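Local coordinates for phosphate-binding protein (Unidentified prokaryotic organism, PDB 3W9V) that binds inorganic phosphate as a secreted DING protein of the PstS family of phosphate-transport proteins, at residues A[262-265]-A[266-269]. The protein carries 1 engineered substitution. Residues are numbered along the deposited sequence; the frame is centred on the assembly and turned at random.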
loop_
_atom_site.group_PDB
_atom_site.type_symbol
_atom_site.label_atom_id
_atom_site.label_comp_id
_atom_site.label_asym_id
_atom_site.label_seq_id
_atom_site.Cartn_x
_atom_site.Cartn_y
_atom_site.Cartn_z
ATOM N N PRO A 262 -11.142 8.280 -11.226
ATOM C CA PRO A 262 -11.867 9.085 -10.239
ATOM C C PRO A 262 -12.922 9.947 -10.930
ATOM O O PRO A 262 -12.673 10.475 -12.012
ATOM C CB PRO A 262 -10.774 9.976 -9.641
ATOM C CG PRO A 262 -9.484 9.283 -9.954
ATOM C CD PRO A 262 -9.715 8.632 -11.283
ATOM N N ALA A 263 -14.090 10.075 -10.319
ATOM C CA ALA A 263 -15.176 10.842 -10.923
ATOM C C ALA A 263 -14.746 12.261 -11.279
ATOM O O ALA A 263 -14.360 13.034 -10.406
ATOM C CB ALA A 263 -16.375 10.872 -9.999
ATOM N N ALA A 264 -14.824 12.587 -12.568
ATOM C CA ALA A 264 -14.323 13.861 -13.083
ATOM C C ALA A 264 -14.791 15.082 -12.295
ATOM O O ALA A 264 -13.990 15.945 -11.954
ATOM C CB ALA A 264 -14.679 14.015 -14.559
ATOM N N ALA A 265 -16.084 15.153 -11.999
ATOM C CA ALA A 265 -16.629 16.339 -11.347
ATOM C C ALA A 265 -16.090 16.537 -9.927
ATOM O O ALA A 265 -16.121 17.644 -9.395
ATOM C CB ALA A 265 -18.152 16.292 -11.340
ATOM N N ASP A 266 -15.594 15.461 -9.325
ATOM C CA ASP A 266 -15.109 15.511 -7.950
ATOM C C ASP A 266 -13.586 15.422 -7.849
ATOM O O ASP A 266 -13.057 15.146 -6.777
ATOM C CB ASP A 266 -15.742 14.388 -7.111
ATOM C CG ASP A 266 -17.180 14.686 -6.705
ATOM O OD1 ASP A 266 -17.592 15.859 -6.773
ATOM O OD2 ASP A 266 -17.887 13.741 -6.293
ATOM N N ARG A 267 -12.867 15.675 -8.936
ATOM C CA ARG A 267 -11.411 15.522 -8.894
ATOM C C ARG A 267 -10.691 16.551 -8.011
ATOM O O ARG A 267 -9.504 16.394 -7.724
ATOM C CB ARG A 267 -10.812 15.420 -10.303
ATOM C CG ARG A 267 -11.018 14.036 -10.893
ATOM C CD ARG A 267 -10.468 13.870 -12.302
ATOM N NE ARG A 267 -11.032 12.668 -12.905
ATOM C CZ ARG A 267 -10.796 12.241 -14.140
ATOM N NH1 ARG A 267 -9.939 12.886 -14.920
ATOM N NH2 ARG A 267 -11.405 11.147 -14.587
ATOM N N GLY A 268 -11.403 17.583 -7.561
ATOM C CA GLY A 268 -10.874 18.488 -6.556
ATOM C C GLY A 268 -10.919 17.925 -5.145
ATOM O O GLY A 268 -10.416 18.550 -4.212
ATOM N N ASN A 269 -11.518 16.748 -4.993
ATOM C CA ASN A 269 -11.603 16.059 -3.704
ATOM C C ASN A 269 -10.563 14.949 -3.660
ATOM O O ASN A 269 -10.695 13.960 -4.375
ATOM C CB ASN A 269 -13.012 15.478 -3.527
ATOM C CG ASN A 269 -13.178 14.679 -2.234
ATOM O OD1 ASN A 269 -12.250 14.532 -1.440
ATOM N ND2 ASN A 269 -14.381 14.159 -2.023
HETATM O O HOH W 1 -14.606 10.466 -14.592
HETATM O O HOH W 2 -14.030 18.722 -7.850
#
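The backbone from A263 to R267 turns back on itself through two i to i+3 hydrogen bonds of the 3-10 kind, D266 N to A263 O (2.9 Å) and R267 N to A264 O (3.2 Å). A type I turn from D266 to N269 overlaps the second of these, closed by N269 N to D266 O at 2.8 Å. R267 carries the side-chain contact: with chi1 at -78°, CG swings to the side of the backbone N and opposite the carbonyl carbon, and the chain then runs extended to NE. This sends it back alongside A264 to the carbonyl of P262. There the guanidinium grips a single atom side-on: NE and NH2 each lie 2.9 Å from P262 O. The oxygen sits at the edge of the group, in its plane, and the paired hydrogen bonds help hold the group in this orientation. NH2 approaches nearly in line with the C=O bond, while NE comes from above the carbonyl plane. The methyl CB of A264 lies over one face of the R267 guanidinium, 4.1 Å from its plane and nearer its border than its middle. One water accepts from A264 N and, weakly, from R267 NH2. A second bridges A265 O and G268 N. This surface turn belongs to the loop between helix 253-257 and strand 277-278. W273 NE1 hydrogen-bonds to R267 O, and K82 NZ to G268 O. P262 packs on W346, and R267 on A349 and S353, which joins the turn to helix 344-354.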